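Local structure of 4-oxalmesaconate hydratase (Pseudomonas putida, 5CGZ) at residues 156-161 with 204-209; 177-182 with 198-203. The protein catalyses the zinc-dependent interconversion of 4-carboxy-2-hydroxymuconate and its hydrated product, a step of gallate degradation in Pseudomonas putida. All coordinates share one frame; numbering follows the deposited sequence.

Interaction 1. Residues 156-161 with 204-209; sequences AFEPHQ and LQRGVQ
Glu158 and Arg206 form a buried salt bridge that joins the loop after strand 154-157, at the C-terminal end of a parallel strand in the Rossmann-like sheet, to helix 193-212. The evidence that side chains alone make this link is the backbone separation: the CA atoms of Glu158 and Arg206 are 10.2 Å apart, and the two side chains span the gap between them. Glu158 does so with an extended chain, its CG trans to the backbone N (chi1 -178°), which carries the carboxylate out toward the helix; Arg206 bends at its second torsion and comes from the opposite direction. The grip is side-on and bidentate. Arg206 NE donates to Glu158 OE1 at 2.8 Å, and Arg206 NH2 to Glu158 OE2, also at 2.8 Å. The pairing is not coplanar, however, because the carboxylate and guanidinium planes are turned 63° against each other. OE1 is met on its syn side with a tilt, whereas NH2 reaches OE2 from above the carboxylate plane, 65° out of it, although OE2 itself lies in the guanidinium plane. The remaining nitrogen is used within the helix: Arg206 NH1 bonds Gln209 OE1 at 2.9 Å, in the carbonyl plane and on a lone pair. Phe172 of strand 171-174 touches both helix side chains, and Arg206 NH2 forms a second salt bridge to Glu163 of the second subunit. With three nitrogens engaged, the guanidinium is fixed in rotation, and the two carboxylates, one from each subunit, probably more than offset its single positive charge at the subunit boundary.

Interaction 2. Residues 177-182 with 198-203; sequences SVWDKK and YYTRVA
Trp179 reaches from the first turn of helix 179-186 to helix 193-212, two consecutive helices that run in roughly opposed directions, consistent with a helical hairpin, in which residues early in the first helix face residues further along the second. The pairing of the nearest backbones fits this: Trp179 CA lies 8.8 Å from Ala203 CA, while Lys182, one turn on, faces Tyr199. From CB, which is directed at the partner helix, the indole swings out with CG trans to the backbone N (chi1 173°), and its six-membered ring enters the interface. CE3 skirts the Ala203 methyl; CZ3 then makes the closest apolar approach, 3.5 Å to Ala203 CB. At the far rim CH2 comes to 3.7 Å from Thr200 CA. CZ2 meets Thr200 OG1 at 3.6 Å, with the oxygen at the ring edge and in its plane. CZ2 is a ring carbon, so this is van der Waals contact with the hydroxyl, whose hydrogen bond goes instead to Trp196 O, one turn back. Tyr224 stacks on the indole from outside the pair. With an alanine at Trp179, Ala203 CB and Thr200 would probably border a gap between the helices, and Tyr224 would lose its stacking partner. Beside this apolar contact runs the extended chain of Lys182, whose NZ also forms a salt bridge to Glu226 and a hydrogen bond to Trp16 O. It links to the second helix only indirectly, through one water: Lys182 NZ donates to the water oxygen at 2.9 Å, and that water donates to Tyr199 O at 2.8 Å.

Both contacts are buried and use adjoining segments of helix 193-212; interaction 2 lies within the chain loop that interaction 1 closes. Their chemistry differs with place. Interaction 1 is wholly polar, ties the helix to the sheet side and lies where the second subunit supplies a further charge; interaction 2 is mainly apolar, joins helix to helix, and has a water bridge at its side. They also meet directly: His160 O lies 2.6 Å from Tyr198 OH and His160 ND1 2.9 Å from Tyr199 OH, both probable hydrogen bonds, the Tyr199 hydroxyl also being hydrogen-bonded to Arg17, while Glu158 OE1 packs on Val202 CG1.

Interaction 1. Residues 156-161 with 204-209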
ATOM      1  N   ALA A 156      -0.192 -18.134   4.110  1.00 26.56           N
ATOM      2  CA  ALA A 156       1.070 -18.203   3.388  1.00 26.72           C
ATOM      3  C   ALA A 156       2.182 -18.413   4.400  1.00 32.95           C
ATOM      4  O   ALA A 156       2.328 -17.612   5.333  1.00 26.78           O
ATOM      5  CB  ALA A 156       1.309 -16.936   2.576  1.00 29.27           C
ATOM      6  N   PHE A 157       2.947 -19.497   4.247  1.00 28.33           N
ATOM      7  CA  PHE A 157       4.097 -19.700   5.123  1.00 31.10           C
ATOM      8  C   PHE A 157       5.263 -18.829   4.623  1.00 28.16           C
ATOM      9  O   PHE A 157       5.143 -18.148   3.593  1.00 27.50           O
ATOM     10  CB  PHE A 157       4.489 -21.193   5.232  1.00 27.23           C
ATOM     11  CG  PHE A 157       4.461 -21.955   3.927  1.00 28.10           C
ATOM     12  CD1 PHE A 157       5.086 -21.460   2.788  1.00 31.23           C
ATOM     13  CD2 PHE A 157       3.840 -23.206   3.857  1.00 29.18           C
ATOM     14  CE1 PHE A 157       5.070 -22.190   1.588  1.00 30.45           C
ATOM     15  CE2 PHE A 157       3.824 -23.934   2.679  1.00 28.44           C
ATOM     16  CZ  PHE A 157       4.436 -23.428   1.539  1.00 28.75           C
ATOM     17  N   GLU A 158       6.372 -18.826   5.360  1.00 28.25           N
ATOM     18  CA  GLU A 158       7.412 -17.813   5.166  1.00 26.08           C
ATOM     19  C   GLU A 158       8.260 -18.028   3.909  1.00 29.10           C
ATOM     20  O   GLU A 158       8.863 -19.084   3.731  1.00 28.92           O
ATOM     21  CB  GLU A 158       8.331 -17.753   6.388  1.00 25.86           C
ATOM     22  CG  GLU A 158       9.420 -16.663   6.249  1.00 27.21           C
ATOM     23  CD  GLU A 158      10.079 -16.290   7.574  1.00 31.97           C
ATOM     24  OE1 GLU A 158       9.567 -16.683   8.652  1.00 32.20           O
ATOM     25  OE2 GLU A 158      11.110 -15.592   7.537  1.00 29.37           O
ATOM     26  N   PRO A 159       8.310 -17.019   3.024  1.00 28.27           N
ATOM     27  CA  PRO A 159       9.217 -17.143   1.872  1.00 28.12           C
ATOM     28  C   PRO A 159      10.662 -16.850   2.267  1.00 31.99           C
ATOM     29  O   PRO A 159      10.929 -16.335   3.363  1.00 28.84           O
ATOM     30  CB  PRO A 159       8.684 -16.111   0.877  1.00 30.53           C
ATOM     31  CG  PRO A 159       7.877 -15.153   1.672  1.00 31.03           C
ATOM     32  CD  PRO A 159       7.471 -15.813   2.967  1.00 29.58           C
ATOM     33  N   HIS A 160      11.588 -17.200   1.385  1.00 28.33           N
ATOM     34  CA  HIS A 160      13.010 -17.070   1.673  1.00 31.78           C
ATOM     35  C   HIS A 160      13.381 -15.618   1.969  1.00 36.48           C
ATOM     36  O   HIS A 160      14.168 -15.339   2.885  1.00 34.39           O
ATOM     37  CB  HIS A 160      13.837 -17.602   0.501  1.00 29.50           C
ATOM     38  CG  HIS A 160      15.278 -17.824   0.833  1.00 37.19           C
ATOM     39  ND1 HIS A 160      15.695 -18.789   1.728  1.00 37.70           N
ATOM     40  CD2 HIS A 160      16.404 -17.208   0.393  1.00 34.76           C
ATOM     41  CE1 HIS A 160      17.012 -18.766   1.815  1.00 36.71           C
ATOM     42  NE2 HIS A 160      17.468 -17.816   1.016  1.00 38.91           N
ATOM     43  N   GLN A 161      12.797 -14.698   1.205  1.00 26.43           N
ATOM     44  CA  GLN A 161      13.044 -13.267   1.405  1.00 28.03           C
ATOM     45  C   GLN A 161      11.727 -12.536   1.666  1.00 28.45           C
ATOM     46  O   GLN A 161      11.108 -11.973   0.748  1.00 30.53           O
ATOM     47  CB  GLN A 161      13.782 -12.694   0.197  1.00 29.63           C
ATOM     48  CG  GLN A 161      15.171 -13.304   0.079  1.00 30.13           C
ATOM     49  CD  GLN A 161      16.015 -12.694  -1.022  1.00 32.92           C
ATOM     50  OE1 GLN A 161      16.430 -11.531  -0.943  1.00 31.35           O
ATOM     51  NE2 GLN A 161      16.288 -13.487  -2.050  1.00 31.77           N
ATOM     52  N   LEU A 204      14.501 -19.557  14.971  1.00 29.07           N
ATOM     53  CA  LEU A 204      14.973 -18.904  16.182  1.00 28.98           C
ATOM     54  C   LEU A 204      14.581 -17.429  16.187  1.00 31.00           C
ATOM     55  O   LEU A 204      14.165 -16.900  17.221  1.00 31.14           O
ATOM     56  CB  LEU A 204      16.493 -19.060  16.327  1.00 31.92           C
ATOM     57  CG  LEU A 204      17.013 -20.453  16.699  1.00 32.98           C
ATOM     58  CD1 LEU A 204      18.524 -20.550  16.465  1.00 29.70           C
ATOM     59  CD2 LEU A 204      16.669 -20.812  18.151  1.00 28.20           C
ATOM     60  N   GLN A 205      14.699 -16.765  15.035  1.00 28.23           N
ATOM     61  CA  GLN A 205      14.319 -15.355  14.944  1.00 28.02           C
ATOM     62  C   GLN A 205      12.819 -15.181  15.185  1.00 26.34           C
ATOM     63  O   GLN A 205      12.394 -14.324  15.958  1.00 29.65           O
ATOM     64  CB  GLN A 205      14.706 -14.772  13.573  1.00 25.62           C
ATOM     65  CG  GLN A 205      16.222 -14.635  13.352  1.00 26.77           C
ATOM     66  CD  GLN A 205      16.888 -13.778  14.414  1.00 32.66           C
ATOM     67  OE1 GLN A 205      17.242 -14.267  15.489  1.00 32.31           O
ATOM     68  NE2 GLN A 205      17.057 -12.491  14.121  1.00 30.35           N
ATOM     69  N   ARG A 206      12.014 -16.000  14.521  1.00 27.21           N
ATOM     70  CA  ARG A 206      10.568 -15.912  14.699  1.00 30.83           C
ATOM     71  C   ARG A 206      10.203 -16.289  16.128  1.00 28.86           C
ATOM     72  O   ARG A 206       9.245 -15.762  16.684  1.00 27.36           O
ATOM     73  CB  ARG A 206       9.831 -16.807  13.695  1.00 26.56           C
ATOM     74  CG  ARG A 206      10.089 -16.429  12.229  1.00 27.22           C
ATOM     75  CD  ARG A 206       9.880 -14.939  11.975  1.00 28.56           C
ATOM     76  NE  ARG A 206      10.017 -14.628  10.549  1.00 32.40           N
ATOM     77  CZ  ARG A 206       9.943 -13.407  10.028  1.00 28.38           C
ATOM     78  NH1 ARG A 206       9.721 -12.353  10.810  1.00 26.91           N
ATOM     79  NH2 ARG A 206      10.083 -13.240   8.719  1.00 29.80           N
ATOM     80  N   GLY A 207      10.985 -17.187  16.726  1.00 30.40           N
ATOM     81  CA  GLY A 207      10.774 -17.558  18.116  1.00 31.05           C
ATOM     82  C   GLY A 207      10.913 -16.360  19.041  1.00 30.88           C
ATOM     83  O   GLY A 207      10.066 -16.127  19.909  1.00 30.06           O
ATOM     84  N   VAL A 208      11.983 -15.595  18.860  1.00 29.24           N
ATOM     85  CA  VAL A 208      12.201 -14.402  19.678  1.00 27.56           C
ATOM     86  C   VAL A 208      11.085 -13.385  19.454  1.00 29.07           C
ATOM     87  O   VAL A 208      10.583 -12.788  20.404  1.00 30.17           O
ATOM     88  CB  VAL A 208      13.577 -13.746  19.382  1.00 31.79           C
ATOM     89  CG1 VAL A 208      13.665 -12.349  20.011  1.00 25.81           C
ATOM     90  CG2 VAL A 208      14.714 -14.635  19.894  1.00 27.34           C
ATOM     91  N   GLN A 209      10.681 -13.200  18.197  1.00 28.23           N
ATOM     92  CA  GLN A 209       9.633 -12.229  17.879  1.00 31.07           C
ATOM     93  C   GLN A 209       8.277 -12.654  18.443  1.00 30.35           C
ATOM     94  O   GLN A 209       7.532 -11.825  18.951  1.00 27.95           O
ATOM     95  CB  GLN A 209       9.534 -12.013  16.368  1.00 30.69           C
ATOM     96  CG  GLN A 209      10.821 -11.452  15.748  1.00 27.31           C
ATOM     97  CD  GLN A 209      10.806 -11.502  14.225  1.00 33.51           C
ATOM     98  OE1 GLN A 209       9.776 -11.782  13.611  1.00 31.37           O
ATOM     99  NE2 GLN A 209      11.954 -11.231  13.611  1.00 30.18           N
TER

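Interaction 2. Residues 177-182 with 198-203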
ATOM      1  N   SER A 177       7.791 -27.336  20.657  1.00 37.00           N
ATOM      2  CA  SER A 177       7.608 -28.729  21.076  1.00 36.10           C
ATOM      3  C   SER A 177       7.873 -29.746  19.966  1.00 38.26           C
ATOM      4  O   SER A 177       7.974 -30.938  20.238  1.00 38.41           O
ATOM      5  CB  SER A 177       6.191 -28.937  21.626  1.00 32.32           C
ATOM      6  OG  SER A 177       5.221 -28.772  20.602  1.00 33.18           O
ATOM      7  N   VAL A 178       7.999 -29.296  18.719  1.00 34.55           N
ATOM      8  CA  VAL A 178       8.291 -30.239  17.641  1.00 30.42           C
ATOM      9  C   VAL A 178       9.521 -29.863  16.836  1.00 34.15           C
ATOM     10  O   VAL A 178       9.715 -30.373  15.732  1.00 32.91           O
ATOM     11  CB  VAL A 178       7.098 -30.387  16.659  1.00 33.18           C
ATOM     12  CG1 VAL A 178       5.909 -31.050  17.361  1.00 27.62           C
ATOM     13  CG2 VAL A 178       6.710 -29.024  16.055  1.00 30.37           C
ATOM     14  N   TRP A 179      10.366 -28.992  17.374  1.00 35.40           N
ATOM     15  CA  TRP A 179      11.529 -28.569  16.598  1.00 36.08           C
ATOM     16  C   TRP A 179      12.398 -29.762  16.176  1.00 36.00           C
ATOM     17  O   TRP A 179      12.891 -29.798  15.046  1.00 34.13           O
ATOM     18  CB  TRP A 179      12.391 -27.542  17.359  1.00 34.20           C
ATOM     19  CG  TRP A 179      13.643 -27.266  16.592  1.00 36.40           C
ATOM     20  CD1 TRP A 179      14.907 -27.674  16.907  1.00 36.34           C
ATOM     21  CD2 TRP A 179      13.740 -26.596  15.326  1.00 33.04           C
ATOM     22  NE1 TRP A 179      15.791 -27.273  15.929  1.00 37.11           N
ATOM     23  CE2 TRP A 179      15.101 -26.610  14.950  1.00 33.27           C
ATOM     24  CE3 TRP A 179      12.810 -25.971  14.485  1.00 34.52           C
ATOM     25  CZ2 TRP A 179      15.556 -26.029  13.765  1.00 33.53           C
ATOM     26  CZ3 TRP A 179      13.261 -25.394  13.305  1.00 32.57           C
ATOM     27  CH2 TRP A 179      14.624 -25.431  12.955  1.00 33.01           C
ATOM     28  N   ASP A 180      12.574 -30.745  17.060  1.00 34.33           N
ATOM     29  CA  ASP A 180      13.432 -31.891  16.728  1.00 36.47           C
ATOM     30  C   ASP A 180      12.928 -32.622  15.488  1.00 36.68           C
ATOM     31  O   ASP A 180      13.721 -33.055  14.650  1.00 36.43           O
ATOM     32  CB  ASP A 180      13.532 -32.868  17.906  1.00 38.53           C
ATOM     33  CG  ASP A 180      14.351 -32.306  19.065  1.00 47.71           C
ATOM     34  OD1 ASP A 180      15.055 -31.287  18.872  1.00 46.14           O
ATOM     35  OD2 ASP A 180      14.294 -32.892  20.168  1.00 49.97           O
ATOM     36  N   LYS A 181      11.609 -32.754  15.373  1.00 33.23           N
ATOM     37  CA  LYS A 181      11.017 -33.371  14.194  1.00 34.47           C
ATOM     38  C   LYS A 181      11.255 -32.508  12.957  1.00 38.10           C
ATOM     39  O   LYS A 181      11.661 -33.024  11.916  1.00 33.44           O
ATOM     40  CB  LYS A 181       9.518 -33.614  14.402  1.00 36.68           C
ATOM     41  CG  LYS A 181       9.216 -34.809  15.287  1.00 39.20           C
ATOM     42  CD  LYS A 181       7.719 -34.978  15.504  1.00 41.37           C
ATOM     43  CE  LYS A 181       7.408 -36.279  16.246  1.00 33.15           C
ATOM     44  NZ  LYS A 181       5.937 -36.425  16.469  1.00 37.99           N
ATOM     45  N   LYS A 182      11.023 -31.196  13.059  1.00 35.19           N
ATOM     46  CA  LYS A 182      11.225 -30.358  11.881  1.00 34.45           C
ATOM     47  C   LYS A 182      12.677 -30.439  11.427  1.00 32.05           C
ATOM     48  O   LYS A 182      12.962 -30.538  10.232  1.00 33.33           O
ATOM     49  CB  LYS A 182      10.847 -28.891  12.124  1.00 33.04           C
ATOM     50  CG  LYS A 182      11.194 -28.015  10.907  1.00 32.17           C
ATOM     51  CD  LYS A 182      10.645 -26.593  10.980  1.00 32.49           C
ATOM     52  CE  LYS A 182      10.811 -25.908   9.613  1.00 33.83           C
ATOM     53  NZ  LYS A 182      10.170 -24.557   9.545  1.00 32.81           N
ATOM     54  N   TYR A 198      20.048 -21.848   7.588  1.00 33.29           N
ATOM     55  CA  TYR A 198      19.216 -20.683   7.332  1.00 34.39           C
ATOM     56  C   TYR A 198      17.854 -20.838   8.010  1.00 33.13           C
ATOM     57  O   TYR A 198      17.382 -19.922   8.679  1.00 31.54           O
ATOM     58  CB  TYR A 198      19.045 -20.480   5.830  1.00 27.34           C
ATOM     59  CG  TYR A 198      18.316 -19.216   5.421  1.00 33.37           C
ATOM     60  CD1 TYR A 198      16.929 -19.198   5.269  1.00 30.58           C
ATOM     61  CD2 TYR A 198      19.021 -18.043   5.154  1.00 30.61           C
ATOM     62  CE1 TYR A 198      16.255 -18.028   4.871  1.00 32.05           C
ATOM     63  CE2 TYR A 198      18.365 -16.876   4.761  1.00 35.36           C
ATOM     64  CZ  TYR A 198      16.985 -16.873   4.616  1.00 39.30           C
ATOM     65  OH  TYR A 198      16.350 -15.708   4.217  1.00 35.75           O
ATOM     66  N   TYR A 199      17.220 -21.997   7.856  1.00 32.14           N
ATOM     67  CA  TYR A 199      15.862 -22.139   8.367  1.00 32.44           C
ATOM     68  C   TYR A 199      15.846 -22.443   9.857  1.00 32.01           C
ATOM     69  O   TYR A 199      14.847 -22.195  10.527  1.00 33.72           O
ATOM     70  CB  TYR A 199      15.091 -23.176   7.540  1.00 33.92           C
ATOM     71  CG  TYR A 199      14.681 -22.504   6.262  1.00 34.46           C
ATOM     72  CD1 TYR A 199      13.618 -21.608   6.252  1.00 33.68           C
ATOM     73  CD2 TYR A 199      15.414 -22.669   5.093  1.00 35.76           C
ATOM     74  CE1 TYR A 199      13.265 -20.931   5.099  1.00 35.87           C
ATOM     75  CE2 TYR A 199      15.063 -21.995   3.929  1.00 37.20           C
ATOM     76  CZ  TYR A 199      13.987 -21.125   3.943  1.00 38.85           C
ATOM     77  OH  TYR A 199      13.629 -20.445   2.805  1.00 38.18           O
ATOM     78  N   THR A 200      16.972 -22.908  10.388  1.00 28.42           N
ATOM     79  CA  THR A 200      17.156 -22.920  11.838  1.00 29.83           C
ATOM     80  C   THR A 200      17.177 -21.485  12.374  1.00 32.42           C
ATOM     81  O   THR A 200      16.505 -21.161  13.361  1.00 30.40           O
ATOM     82  CB  THR A 200      18.464 -23.639  12.247  1.00 35.16           C
ATOM     83  OG1 THR A 200      18.400 -25.006  11.824  1.00 36.69           O
ATOM     84  CG2 THR A 200      18.659 -23.585  13.766  1.00 34.49           C
ATOM     85  N   ARG A 201      17.949 -20.617  11.724  1.00 30.78           N
ATOM     86  CA  ARG A 201      18.001 -19.226  12.163  1.00 31.58           C
ATOM     87  C   ARG A 201      16.626 -18.565  12.024  1.00 30.69           C
ATOM     88  O   ARG A 201      16.225 -17.798  12.900  1.00 31.83           O
ATOM     89  CB  ARG A 201      19.080 -18.449  11.396  1.00 32.11           C
ATOM     90  CG  ARG A 201      20.508 -18.837  11.842  1.00 34.12           C
ATOM     91  CD  ARG A 201      21.578 -17.926  11.277  1.00 29.90           C
ATOM     92  NE  ARG A 201      21.537 -17.879   9.820  1.00 33.57           N
ATOM     93  CZ  ARG A 201      22.346 -18.559   9.014  1.00 33.80           C
ATOM     94  NH1 ARG A 201      23.288 -19.357   9.514  1.00 37.32           N
ATOM     95  NH2 ARG A 201      22.215 -18.432   7.701  1.00 30.07           N
ATOM     96  N   VAL A 202      15.896 -18.879  10.949  1.00 28.97           N
ATOM     97  CA  VAL A 202      14.541 -18.336  10.768  1.00 31.94           C
ATOM     98  C   VAL A 202      13.655 -18.689  11.961  1.00 30.81           C
ATOM     99  O   VAL A 202      13.002 -17.819  12.533  1.00 30.21           O
ATOM    100  CB  VAL A 202      13.854 -18.855   9.481  1.00 30.92           C
ATOM    101  CG1 VAL A 202      12.369 -18.438   9.460  1.00 27.02           C
ATOM    102  CG2 VAL A 202      14.567 -18.326   8.235  1.00 27.48           C
ATOM    103  N   ALA A 203      13.647 -19.965  12.345  1.00 29.96           N
ATOM    104  CA  ALA A 203      12.802 -20.418  13.455  1.00 29.70           C
ATOM    105  C   ALA A 203      13.202 -19.745  14.769  1.00 28.66           C
ATOM    106  O   ALA A 203      12.346 -19.399  15.591  1.00 32.02           O
ATOM    107  CB  ALA A 203      12.866 -21.947  13.595  1.00 29.68           C
TER
HETATM  108  O   HOH W   1      12.094 -22.536  10.164  1.00 32.64           O